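PDB 5YX6: probable fatty acyl-CoA transferase Rv3272 from Mycobacterium tuberculosis, which binds fatty acyl-CoAs of varying chain length, palmitoyl-CoA most tightly, and probably acts in fatty acid metabolism as a family III CoA transferase. Local coordinates for residues Val15-Gln20 and Val98-Phe103; Asn21-Leu26 and Leu173-Ser178; Phe66-Arg71 and Ile360-Thr365; Ala128-Tyr133 and Val204-Val209. One frame throughout, in Å; residues are numbered along the deposited sequence.

Contact 1 (Val15-Gln20 and Val98-Phe103)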
loop_
_atom_site.group_PDB
_atom_site.type_symbol
_atom_site.label_atom_id
_atom_site.label_comp_id
_atom_site.label_asym_id
_atom_site.label_seq_id
_atom_site.Cartn_x
_atom_site.Cartn_y
_atom_site.Cartn_z
ATOM N N VAL A 15 -12.974 -0.934 19.751
ATOM C CA VAL A 15 -12.055 -1.882 19.141
ATOM C C VAL A 15 -11.058 -2.387 20.173
ATOM O O VAL A 15 -10.459 -1.601 20.896
ATOM C CB VAL A 15 -11.296 -1.243 17.958
ATOM C CG1 VAL A 15 -10.347 -2.246 17.319
ATOM C CG2 VAL A 15 -12.282 -0.673 16.928
ATOM N N LEU A 16 -10.896 -3.701 20.239
ATOM C CA LEU A 16 -9.883 -4.330 21.083
ATOM C C LEU A 16 -8.658 -4.684 20.252
ATOM O O LEU A 16 -8.718 -5.603 19.436
ATOM C CB LEU A 16 -10.440 -5.589 21.740
ATOM C CG LEU A 16 -10.898 -5.423 23.178
ATOM C CD1 LEU A 16 -11.957 -4.339 23.236
ATOM C CD2 LEU A 16 -11.413 -6.754 23.733
ATOM N N ASP A 17 -7.556 -3.970 20.463
ATOM C CA ASP A 17 -6.390 -4.081 19.574
ATOM C C ASP A 17 -5.260 -4.888 20.220
ATOM O O ASP A 17 -4.522 -4.356 21.046
ATOM C CB ASP A 17 -5.890 -2.674 19.195
ATOM C CG ASP A 17 -4.754 -2.688 18.158
ATOM O OD1 ASP A 17 -4.328 -3.792 17.758
ATOM O OD2 ASP A 17 -4.280 -1.589 17.747
ATOM N N PHE A 18 -5.114 -6.151 19.822
ATOM C CA PHE A 18 -4.050 -7.022 20.352
ATOM C C PHE A 18 -2.731 -6.938 19.559
ATOM O O PHE A 18 -1.767 -7.627 19.897
ATOM C CB PHE A 18 -4.506 -8.498 20.380
ATOM C CG PHE A 18 -5.580 -8.819 21.411
ATOM C CD1 PHE A 18 -6.924 -8.583 21.141
ATOM C CD2 PHE A 18 -5.244 -9.408 22.623
ATOM C CE1 PHE A 18 -7.910 -8.897 22.075
ATOM C CE2 PHE A 18 -6.219 -9.723 23.558
ATOM C CZ PHE A 18 -7.558 -9.469 23.285
ATOM N N THR A 19 -2.680 -6.099 18.525
ATOM C CA THR A 19 -1.552 -6.095 17.577
ATOM C C THR A 19 -0.281 -5.430 18.107
ATOM O O THR A 19 -0.329 -4.629 19.037
ATOM C CB THR A 19 -1.911 -5.363 16.258
ATOM O OG1 THR A 19 -2.025 -3.957 16.508
ATOM C CG2 THR A 19 -3.209 -5.886 15.658
ATOM N N GLN A 20 0.860 -5.769 17.511
ATOM C CA GLN A 20 2.128 -5.115 17.847
ATOM C C GLN A 20 2.890 -4.675 16.603
ATOM O O GLN A 20 2.526 -5.038 15.486
ATOM C CB GLN A 20 3.029 -6.016 18.691
ATOM C CG GLN A 20 2.422 -6.466 20.002
ATOM C CD GLN A 20 3.227 -7.575 20.639
ATOM O OE1 GLN A 20 4.402 -7.387 20.971
ATOM N NE2 GLN A 20 2.607 -8.739 20.810
ATOM N N VAL A 98 -15.235 -4.781 17.529
ATOM C CA VAL A 98 -14.164 -5.397 16.744
ATOM C C VAL A 98 -13.033 -5.919 17.629
ATOM O O VAL A 98 -12.645 -5.277 18.603
ATOM C CB VAL A 98 -13.557 -4.407 15.728
ATOM C CG1 VAL A 98 -12.488 -5.080 14.906
ATOM C CG2 VAL A 98 -14.632 -3.821 14.810
ATOM N N VAL A 99 -12.515 -7.090 17.285
ATOM C CA VAL A 99 -11.229 -7.533 17.798
ATOM C C VAL A 99 -10.194 -7.559 16.661
ATOM O O VAL A 99 -10.455 -8.129 15.600
ATOM C CB VAL A 99 -11.338 -8.929 18.458
ATOM C CG1 VAL A 99 -9.960 -9.528 18.692
ATOM C CG2 VAL A 99 -12.111 -8.823 19.753
ATOM N N LEU A 100 -9.042 -6.924 16.886
ATOM C CA LEU A 100 -7.900 -6.966 15.963
ATOM C C LEU A 100 -6.799 -7.814 16.553
ATOM O O LEU A 100 -6.352 -7.560 17.674
ATOM C CB LEU A 100 -7.332 -5.579 15.682
ATOM C CG LEU A 100 -8.158 -4.517 14.979
ATOM C CD1 LEU A 100 -7.298 -3.291 14.756
ATOM C CD2 LEU A 100 -8.640 -5.083 13.667
ATOM N N GLU A 101 -6.357 -8.824 15.815
ATOM C CA GLU A 101 -5.288 -9.689 16.305
ATOM C C GLU A 101 -4.216 -9.994 15.250
ATOM O O GLU A 101 -4.535 -10.207 14.083
ATOM C CB GLU A 101 -5.904 -10.986 16.822
ATOM C CG GLU A 101 -4.886 -12.016 17.223
ATOM C CD GLU A 101 -4.650 -13.065 16.156
ATOM O OE1 GLU A 101 -5.623 -13.456 15.471
ATOM O OE2 GLU A 101 -3.492 -13.508 16.019
ATOM N N ALA A 102 -2.951 -10.039 15.671
ATOM C CA ALA A 102 -1.838 -10.260 14.749
ATOM C C ALA A 102 -0.770 -11.217 15.295
ATOM O O ALA A 102 0.406 -11.105 14.947
ATOM C CB ALA A 102 -1.202 -8.931 14.374
ATOM N N PHE A 103 -1.169 -12.150 16.149
ATOM C CA PHE A 103 -0.255 -13.200 16.570
ATOM C C PHE A 103 -0.124 -14.187 15.422
ATOM O O PHE A 103 -0.893 -14.128 14.464
ATOM C CB PHE A 103 -0.754 -13.919 17.827
ATOM C CG PHE A 103 -0.906 -13.022 19.020
ATOM C CD1 PHE A 103 0.163 -12.276 19.484
ATOM C CD2 PHE A 103 -2.123 -12.931 19.682
ATOM C CE1 PHE A 103 0.026 -11.449 20.575
ATOM C CE2 PHE A 103 -2.271 -12.105 20.777
ATOM C CZ PHE A 103 -1.191 -11.362 21.224
#

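Contact 2 (Asn21-Leu26 and Leu173-Ser178)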
loop_
_atom_site.group_PDB
_atom_site.type_symbol
_atom_site.label_atom_id
_atom_site.label_comp_id
_atom_site.label_asym_id
_atom_site.label_seq_id
_atom_site.Cartn_x
_atom_site.Cartn_y
_atom_site.Cartn_z
ATOM N N ASN A 21 3.949 -3.898 16.820
ATOM C CA ASN A 21 4.852 -3.451 15.758
ATOM C C ASN A 21 4.142 -2.450 14.844
ATOM O O ASN A 21 3.601 -1.467 15.352
ATOM C CB ASN A 21 5.422 -4.649 14.997
ATOM C CG ASN A 21 6.078 -5.665 15.932
ATOM O OD1 ASN A 21 6.826 -5.284 16.841
ATOM N ND2 ASN A 21 5.789 -6.955 15.728
ATOM N N VAL A 22 4.109 -2.658 13.526
ATOM C CA VAL A 22 3.650 -1.550 12.659
ATOM C C VAL A 22 2.324 -1.759 11.905
ATOM O O VAL A 22 1.444 -0.906 11.993
ATOM C CB VAL A 22 4.746 -1.167 11.624
ATOM C CG1 VAL A 22 4.222 -0.126 10.620
ATOM C CG2 VAL A 22 5.986 -0.637 12.339
ATOM N N ALA A 23 2.178 -2.863 11.174
ATOM C CA ALA A 23 1.008 -3.072 10.303
ATOM C C ALA A 23 -0.338 -3.013 11.051
ATOM O O ALA A 23 -1.202 -2.183 10.738
ATOM C CB ALA A 23 1.136 -4.384 9.574
ATOM N N GLY A 24 -0.523 -3.910 12.015
ATOM C CA GLY A 24 -1.733 -3.926 12.818
ATOM C C GLY A 24 -2.012 -2.626 13.554
ATOM O O GLY A 24 -3.151 -2.149 13.565
ATOM N N PRO A 25 -0.990 -2.054 14.206
ATOM C CA PRO A 25 -1.238 -0.764 14.864
ATOM C C PRO A 25 -1.598 0.389 13.914
ATOM O O PRO A 25 -2.307 1.291 14.354
ATOM C CB PRO A 25 0.087 -0.486 15.579
ATOM C CG PRO A 25 0.618 -1.852 15.881
ATOM C CD PRO A 25 0.260 -2.677 14.679
ATOM N N LEU A 26 -1.106 0.389 12.675
ATOM C CA LEU A 26 -1.494 1.427 11.716
ATOM C C LEU A 26 -2.980 1.342 11.425
ATOM O O LEU A 26 -3.665 2.359 11.392
ATOM C CB LEU A 26 -0.692 1.319 10.415
ATOM C CG LEU A 26 -1.074 2.263 9.266
ATOM C CD1 LEU A 26 -0.932 3.723 9.664
ATOM C CD2 LEU A 26 -0.211 1.977 8.046
ATOM N N LEU A 173 7.134 -0.914 3.066
ATOM C CA LEU A 173 5.955 -0.730 2.239
ATOM C C LEU A 173 4.922 -1.814 2.510
ATOM O O LEU A 173 3.724 -1.559 2.437
ATOM C CB LEU A 173 6.318 -0.720 0.753
ATOM C CG LEU A 173 6.697 -2.062 0.128
ATOM C CD1 LEU A 173 6.318 -2.107 -1.338
ATOM C CD2 LEU A 173 8.179 -2.325 0.307
ATOM N N VAL A 174 5.383 -3.010 2.839
ATOM C CA VAL A 174 4.471 -4.128 3.034
ATOM C C VAL A 174 3.685 -3.980 4.340
ATOM O O VAL A 174 2.485 -4.252 4.383
ATOM C CB VAL A 174 5.229 -5.466 3.005
ATOM C CG1 VAL A 174 4.329 -6.605 3.445
ATOM C CG2 VAL A 174 5.758 -5.725 1.610
ATOM N N ASP A 175 4.367 -3.530 5.388
ATOM C CA ASP A 175 3.727 -3.172 6.651
ATOM C C ASP A 175 2.656 -2.104 6.481
ATOM O O ASP A 175 1.514 -2.289 6.878
ATOM C CB ASP A 175 4.763 -2.660 7.656
ATOM C CG ASP A 175 5.494 -3.775 8.368
ATOM O OD1 ASP A 175 5.093 -4.943 8.209
ATOM O OD2 ASP A 175 6.458 -3.478 9.110
ATOM N N ASN A 176 3.032 -0.974 5.894
ATOM C CA ASN A 176 2.125 0.152 5.836
ATOM C C ASN A 176 0.968 -0.121 4.887
ATOM O O ASN A 176 -0.178 0.212 5.200
ATOM C CB ASN A 176 2.887 1.421 5.459
ATOM C CG ASN A 176 3.872 1.847 6.556
ATOM O OD1 ASN A 176 3.526 1.896 7.741
ATOM N ND2 ASN A 176 5.105 2.140 6.164
ATOM N N ALA A 177 1.237 -0.785 3.770
ATOM C CA ALA A 177 0.153 -1.198 2.878
ATOM C C ALA A 177 -0.774 -2.204 3.556
ATOM O O ALA A 177 -1.994 -2.136 3.390
ATOM C CB ALA A 177 0.706 -1.783 1.579
ATOM N N SER A 178 -0.207 -3.127 4.332
ATOM C CA SER A 178 -1.023 -4.139 5.005
ATOM C C SER A 178 -1.946 -3.505 6.030
ATOM O O SER A 178 -3.089 -3.914 6.172
ATOM C CB SER A 178 -0.150 -5.194 5.686
ATOM O OG SER A 178 0.492 -6.011 4.723
#

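Contact 3 (Phe66-Arg71 and Ile360-Thr365)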
loop_
_atom_site.group_PDB
_atom_site.type_symbol
_atom_site.label_atom_id
_atom_site.label_comp_id
_atom_site.label_asym_id
_atom_site.label_seq_id
_atom_site.Cartn_x
_atom_site.Cartn_y
_atom_site.Cartn_z
ATOM N N PHE A 66 6.678 3.091 17.917
ATOM C CA PHE A 66 5.465 3.082 18.724
ATOM C C PHE A 66 4.610 4.354 18.605
ATOM O O PHE A 66 3.406 4.284 18.377
ATOM C CB PHE A 66 5.807 2.859 20.201
ATOM C CG PHE A 66 4.598 2.810 21.090
ATOM C CD1 PHE A 66 3.849 1.646 21.185
ATOM C CD2 PHE A 66 4.186 3.931 21.794
ATOM C CE1 PHE A 66 2.724 1.587 21.985
ATOM C CE2 PHE A 66 3.064 3.887 22.594
ATOM C CZ PHE A 66 2.326 2.707 22.693
ATOM N N LEU A 67 5.238 5.510 18.760
ATOM C CA LEU A 67 4.495 6.762 18.888
ATOM C C LEU A 67 3.569 7.138 17.710
ATOM O O LEU A 67 2.428 7.555 17.937
ATOM C CB LEU A 67 5.471 7.916 19.144
ATOM C CG LEU A 67 4.791 9.265 19.387
ATOM C CD1 LEU A 67 5.072 9.721 20.813
ATOM C CD2 LEU A 67 5.243 10.305 18.395
ATOM N N PRO A 68 4.039 7.005 16.455
ATOM C CA PRO A 68 3.169 7.505 15.381
ATOM C C PRO A 68 1.861 6.729 15.173
ATOM O O PRO A 68 0.911 7.311 14.658
ATOM C CB PRO A 68 4.046 7.381 14.128
ATOM C CG PRO A 68 5.433 7.262 14.620
ATOM C CD PRO A 68 5.342 6.553 15.932
ATOM N N ASN A 69 1.799 5.460 15.564
ATOM C CA ASN A 69 0.621 4.656 15.260
ATOM C C ASN A 69 -0.249 4.277 16.472
ATOM O O ASN A 69 -1.084 3.375 16.376
ATOM C CB ASN A 69 1.029 3.374 14.526
ATOM C CG ASN A 69 1.628 3.642 13.155
ATOM O OD1 ASN A 69 1.246 4.583 12.461
ATOM N ND2 ASN A 69 2.547 2.786 12.746
ATOM N N ASN A 70 -0.065 4.952 17.605
ATOM C CA ASN A 70 -0.862 4.646 18.793
ATOM C C ASN A 70 -1.385 5.884 19.504
ATOM O O ASN A 70 -1.708 5.842 20.682
ATOM C CB ASN A 70 -0.040 3.796 19.762
ATOM C CG ASN A 70 0.352 2.481 19.161
ATOM O OD1 ASN A 70 -0.449 1.557 19.085
ATOM N ND2 ASN A 70 1.567 2.412 18.657
ATOM N N ARG A 71 -1.464 6.991 18.783
ATOM C CA ARG A 71 -1.999 8.216 19.341
ATOM C C ARG A 71 -3.510 8.103 19.528
ATOM O O ARG A 71 -4.210 7.573 18.667
ATOM C CB ARG A 71 -1.629 9.396 18.444
ATOM C CG ARG A 71 -0.126 9.612 18.342
ATOM C CD ARG A 71 0.270 10.518 17.199
ATOM N NE ARG A 71 -0.101 9.948 15.906
ATOM C CZ ARG A 71 -1.115 10.370 15.158
ATOM N NH1 ARG A 71 -1.375 9.782 13.999
ATOM N NH2 ARG A 71 -1.870 11.377 15.571
ATOM N N ILE A 360 6.744 16.586 19.402
ATOM C CA ILE A 360 7.218 15.737 18.302
ATOM C C ILE A 360 6.356 15.780 17.032
ATOM O O ILE A 360 5.131 15.852 17.109
ATOM C CB ILE A 360 7.369 14.276 18.804
ATOM C CG1 ILE A 360 8.596 14.201 19.717
ATOM C CG2 ILE A 360 7.560 13.293 17.666
ATOM C CD1 ILE A 360 8.833 12.853 20.335
ATOM N N THR A 361 7.002 15.746 15.866
ATOM C CA THR A 361 6.314 15.838 14.573
ATOM C C THR A 361 6.084 14.472 13.920
ATOM O O THR A 361 7.018 13.696 13.748
ATOM C CB THR A 361 7.114 16.722 13.604
ATOM O OG1 THR A 361 7.305 18.013 14.194
ATOM C CG2 THR A 361 6.380 16.877 12.285
ATOM N N VAL A 362 4.841 14.171 13.549
ATOM C CA VAL A 362 4.573 12.923 12.841
ATOM C C VAL A 362 3.736 13.170 11.588
ATOM O O VAL A 362 3.210 14.267 11.387
ATOM C CB VAL A 362 3.859 11.877 13.749
ATOM C CG1 VAL A 362 4.661 11.624 15.019
ATOM C CG2 VAL A 362 2.432 12.306 14.089
ATOM N N ILE A 363 3.617 12.139 10.758
ATOM C CA ILE A 363 2.877 12.214 9.497
ATOM C C ILE A 363 1.458 11.641 9.630
ATOM O O ILE A 363 1.276 10.559 10.196
ATOM C CB ILE A 363 3.623 11.463 8.382
ATOM C CG1 ILE A 363 4.992 12.103 8.145
ATOM C CG2 ILE A 363 2.788 11.429 7.108
ATOM C CD1 ILE A 363 5.851 11.330 7.198
ATOM N N ARG A 364 0.462 12.367 9.126
ATOM C CA ARG A 364 -0.931 11.920 9.199
ATOM C C ARG A 364 -1.233 10.745 8.262
ATOM O O ARG A 364 -0.437 10.424 7.377
ATOM C CB ARG A 364 -1.881 13.083 8.886
ATOM C CG ARG A 364 -1.760 13.631 7.479
ATOM C CD ARG A 364 -2.949 14.502 7.113
ATOM N NE ARG A 364 -2.727 15.194 5.841
ATOM C CZ ARG A 364 -2.976 14.660 4.649
ATOM N NH1 ARG A 364 -3.486 13.434 4.565
ATOM N NH2 ARG A 364 -2.732 15.359 3.542
ATOM N N THR A 365 -2.381 10.101 8.479
ATOM C CA THR A 365 -2.875 9.078 7.561
ATOM C C THR A 365 -3.371 9.773 6.279
ATOM O O THR A 365 -3.831 10.913 6.324
ATOM C CB THR A 365 -3.997 8.215 8.211
ATOM O OG1 THR A 365 -5.000 9.061 8.791
ATOM C CG2 THR A 365 -3.413 7.306 9.297
#

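Contact 4 (Ala128-Tyr133 and Val204-Val209)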
loop_
_atom_site.group_PDB
_atom_site.type_symbol
_atom_site.label_atom_id
_atom_site.label_comp_id
_atom_site.label_asym_id
_atom_site.label_seq_id
_atom_site.Cartn_x
_atom_site.Cartn_y
_atom_site.Cartn_z
ATOM N N ALA A 128 -10.907 -9.772 13.382
ATOM C CA ALA A 128 -9.973 -9.516 12.289
ATOM C C ALA A 128 -8.561 -10.036 12.572
ATOM O O ALA A 128 -7.973 -9.703 13.596
ATOM C CB ALA A 128 -9.937 -8.016 11.978
ATOM N N ARG A 129 -8.022 -10.842 11.657
ATOM C CA ARG A 129 -6.697 -11.453 11.819
ATOM C C ARG A 129 -5.683 -10.997 10.770
ATOM O O ARG A 129 -5.928 -11.092 9.565
ATOM C CB ARG A 129 -6.813 -12.975 11.790
ATOM C CG ARG A 129 -8.066 -13.474 12.487
ATOM C CD ARG A 129 -8.068 -14.970 12.696
ATOM N NE ARG A 129 -7.130 -15.381 13.733
ATOM C CZ ARG A 129 -7.134 -16.581 14.296
ATOM N NH1 ARG A 129 -6.249 -16.877 15.239
ATOM N NH2 ARG A 129 -8.038 -17.478 13.925
ATOM N N LEU A 130 -4.550 -10.486 11.240
ATOM C CA LEU A 130 -3.439 -10.110 10.369
ATOM C C LEU A 130 -2.254 -11.056 10.568
ATOM O O LEU A 130 -1.750 -11.189 11.678
ATOM C CB LEU A 130 -3.024 -8.665 10.632
ATOM C CG LEU A 130 -1.834 -8.131 9.835
ATOM C CD1 LEU A 130 -2.103 -8.205 8.353
ATOM C CD2 LEU A 130 -1.550 -6.692 10.237
ATOM N N THR A 131 -1.837 -11.751 9.513
ATOM C CA THR A 131 -0.668 -12.626 9.625
ATOM C C THR A 131 0.387 -12.266 8.577
ATOM O O THR A 131 0.132 -11.454 7.691
ATOM C CB THR A 131 -1.040 -14.120 9.467
ATOM O OG1 THR A 131 -1.448 -14.378 8.119
ATOM C CG2 THR A 131 -2.146 -14.512 10.432
ATOM N N ALA A 132 1.571 -12.866 8.684
ATOM C CA ALA A 132 2.619 -12.663 7.684
ATOM C C ALA A 132 2.332 -13.415 6.389
ATOM O O ALA A 132 2.418 -12.844 5.303
ATOM C CB ALA A 132 3.977 -13.081 8.238
ATOM N N TYR A 133 1.986 -14.693 6.507
ATOM C CA TYR A 133 1.903 -15.565 5.339
ATOM C C TYR A 133 0.564 -16.288 5.155
ATOM O O TYR A 133 0.416 -17.066 4.213
ATOM C CB TYR A 133 3.012 -16.608 5.394
ATOM C CG TYR A 133 4.410 -16.041 5.367
ATOM C CD1 TYR A 133 4.966 -15.560 4.190
ATOM C CD2 TYR A 133 5.183 -16.002 6.518
ATOM C CE1 TYR A 133 6.258 -15.048 4.167
ATOM C CE2 TYR A 133 6.478 -15.498 6.505
ATOM C CZ TYR A 133 7.008 -15.022 5.334
ATOM O OH TYR A 133 8.288 -14.515 5.332
ATOM N N VAL A 204 -6.322 -10.947 6.748
ATOM C CA VAL A 204 -5.419 -10.249 5.842
ATOM C C VAL A 204 -3.999 -10.776 6.023
ATOM O O VAL A 204 -3.480 -10.789 7.139
ATOM C CB VAL A 204 -5.433 -8.730 6.085
ATOM C CG1 VAL A 204 -4.384 -8.038 5.216
ATOM C CG2 VAL A 204 -6.804 -8.161 5.818
ATOM N N ALA A 205 -3.390 -11.247 4.938
ATOM C CA ALA A 205 -1.998 -11.711 4.972
ATOM C C ALA A 205 -1.064 -10.699 4.307
ATOM O O ALA A 205 -1.353 -10.197 3.215
ATOM C CB ALA A 205 -1.873 -13.062 4.306
ATOM N N MET A 206 0.040 -10.382 4.980
ATOM C CA MET A 206 1.016 -9.442 4.442
ATOM C C MET A 206 1.547 -9.935 3.099
ATOM O O MET A 206 1.761 -9.152 2.166
ATOM C CB MET A 206 2.165 -9.224 5.425
ATOM C CG MET A 206 1.866 -8.234 6.555
ATOM S SD MET A 206 3.107 -8.295 7.881
ATOM C CE MET A 206 4.589 -7.817 7.000
ATOM N N TYR A 207 1.747 -11.240 3.003
ATOM C CA TYR A 207 2.182 -11.835 1.754
ATOM C C TYR A 207 1.200 -11.543 0.622
ATOM O O TYR A 207 1.612 -11.168 -0.483
ATOM C CB TYR A 207 2.362 -13.336 1.928
ATOM C CG TYR A 207 2.865 -14.048 0.692
ATOM C CD1 TYR A 207 4.207 -13.992 0.334
ATOM C CD2 TYR A 207 2.010 -14.817 -0.084
ATOM C CE1 TYR A 207 4.677 -14.660 -0.780
ATOM C CE2 TYR A 207 2.471 -15.487 -1.197
ATOM C CZ TYR A 207 3.805 -15.409 -1.536
ATOM O OH TYR A 207 4.266 -16.076 -2.642
ATOM N N ASP A 208 -0.092 -11.715 0.904
ATOM C CA ASP A 208 -1.140 -11.484 -0.093
ATOM C C ASP A 208 -1.148 -10.031 -0.545
ATOM O O ASP A 208 -1.336 -9.746 -1.722
ATOM C CB ASP A 208 -2.516 -11.876 0.456
ATOM C CG ASP A 208 -2.654 -13.376 0.679
ATOM O OD1 ASP A 208 -1.716 -14.107 0.295
ATOM O OD2 ASP A 208 -3.693 -13.824 1.233
ATOM N N VAL A 209 -0.924 -9.120 0.393
ATOM C CA VAL A 209 -0.838 -7.710 0.069
ATOM C C VAL A 209 0.356 -7.423 -0.840
ATOM O O VAL A 209 0.236 -6.676 -1.809
ATOM C CB VAL A 209 -0.743 -6.858 1.332
ATOM C CG1 VAL A 209 -0.572 -5.386 0.958
ATOM C CG2 VAL A 209 -1.997 -7.058 2.200
HETATM O O HOH W 1 -4.129 -13.848 7.601
#

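Contact 1 (Val15-Gln20 and Val98-Phe103)
V15-D17 and V98-E101 run side by side as parallel strands, their axes 4.7 Å apart and 15° from exact alignment, in the middle of the six-stranded parallel sheet of the large Rossmann-fold domain. Three backbone bonds join them: L16 N to V98 O, L100 N to L16 O, and F18 N to L100 O, the last carrying the pairing one residue past the end of strand 14-17. On one face V15 and V98 lie abreast, and V15 CG1 also meets L100 CG at 3.9 Å. On the other, L16 CB packs on V99 CG2, while V99 CG1 is 4.0 Å from F18 CE1. L100 O sits at the edge of the F18 ring, in its plane, 3.4 Å from F18 CB. Beyond the strands, T19 CG2 rests on A102 CB, and Q20 NE2 approaches F103 CE1 at the ring edge, amide and ring planes 76° apart. D17 holds the turn that follows as an Asx turn: with CG anti to the backbone N (chi1 -174°), it brings OD1 within 2.9 Å of T19 N, which arrives from above the carboxylate plane, whereas T19 OG1 donates to the syn lone pair of the same D17 OD1 at 2.6 Å.

Contact 2 (Asn21-Leu26 and Leu173-Ser178)
V22 lays its CG1 methyl over the side chains of two successive helical residues, 3.9 Å from D175 CB and 3.6 Å from N176 OD1. Its CB meets the carboxylate instead, 3.8 Å from D175 OD2, and the V22 and D175 side chains cross at about a right angle. The methyl reaches both neighbours because CG1 stands anti to the V22 backbone N (chi1 174°).

One residue on, A23 presses its CB against the backbone of the other helix, 3.4 Å from D175 O, with S178 CB a looser neighbour. A23 CA adds a CA-H...O contact to the same carbonyl oxygen. The small alanine thus lets the first turn of helix 23-33, which follows the first strand of the Rossmann-fold sheet, come close to the first turn of helix 173-196; the two CA atoms of A23 and D175 are 4.6 Å apart. D175 is the inferred nucleophile of this CoA transferase, and its backbone N is hydrogen-bonded to D146 while M206 packs on its side chain.

No hydrogen bond links the two segments, which meet through aliphatic carbons set against carbonyl and carboxylate oxygens and a few carbons. L26 extends CD2 to 3.3 Å from N176 O, and the same methyl lies 3.8 Å from N176 OD1. N176 ND2 has a weak hydrogen bond to L213 O of the second subunit. Within helix 173-196, S178 OG donates to V174 O at 2.7 Å, and S178 N reaches that oxygen from the opposite face of the carbonyl plane.

Contact 3 (Phe66-Arg71 and Ile360-Thr365)
R71 starts its path toward V362 at a CB that points to strand 360-363, which pairs with strand 350-353 in a two-stranded antiparallel sheet; the arginine itself belongs to the loop between strands 59-62 and 74-77. From CB the chain runs on extended through CG, then bends at chi3 (-63°). CD comes to 4.2 Å from V362 CG2, and NE is nearer, at 3.9 Å from the same methyl. CZ also lies against it, so that V362 CG2 covers one face of the guanidinium, offset toward its rim, and the arginine and valine side chains pass alongside one another, pointing opposite ways. The bend brings NE back to its own loop: R71 NE donates to P68 O at 3.1 Å, within the guanidinium plane but from above the plane of the carbonyl, and NH1 adds a weak bond to that oxygen. The flat group is thereby held in orientation while its face meets a methyl. L351 and V353 of the neighbouring strand also pack on R71.

The other branch of V362 is taken by L67. L67 CD2 touches V362 CG1 at 3.7 Å, the leucine lying nearly perpendicular to the valine, and the same methyl is 3.9 Å from I360 CG2, two residues earlier in the strand. M219 of the second subunit packs on P68, whose ring offers only a distant touch here, P68 CB lying 4.4 Å from V362 CG1.

Contact 4 (Ala128-Tyr133 and Val204-Val209)
Backbone hydrogen bonds dominate where strand 126-131 meets the outermost strand 201-205 of the Rossmann-fold sheet and the start of helix 206-213. V204 N donates to R129 O at 2.8 Å, and V204 O accepts from T131 N. The pairing then runs into the helix, with T131 O taking M206 N and A132 O taking Y207 N, both at 2.9 Å. A205, the N-cap residue, thus marks the change from strand to helix, and its CA makes a CA-H...O contact with T131 O.

Among apolar contacts, L130 CD1 packs on V204 CG1 at 3.9 Å, and Y133 CD1 lies 4.1 Å from Y207 CB, the two tyrosines set roughly crosswise. Separately, L130 CD1 makes a close methyl-to-carbonyl contact, 3.2 Å from V204 O.

Water enters at T131: its OG1 is 2.8 Å from a water that also donates weakly to V204 O, and the hydroxyl is bonded to G134 N as well. Y133 O accepts a hydrogen bond from N347, and D208 forms a salt bridge with R364, both of the second subunit.

The first two helix amides, M206 N and Y207 N, therefore find acceptors at the end of strand 126-131 and just past it, which ties the helix start to the sheet and places M206 beside the inferred nucleophile D175.

How the contacts relate
Contacts 1 and 4 belong to the same parallel sheet and share its chemistry of backbone hydrogen bonds: strand 98-101 of the first is bonded directly to strand 126-131 of the second, through V99 O to A128 N and E101 O to L130 N. Contact 2 is also buried, but joins two helix starts without a hydrogen bond; it touches contact 1 where T19 packs on P25, and meets contact 4 through M206 and L130. Contact 3 is only partly buried and largely apolar, joining a loop to the small antiparallel sheet; its N69 and N70 pack against P25 of contact 2, and N69 also against L26. Contacts 2, 3 and 4 also touch the second subunit, whereas contact 1 does not.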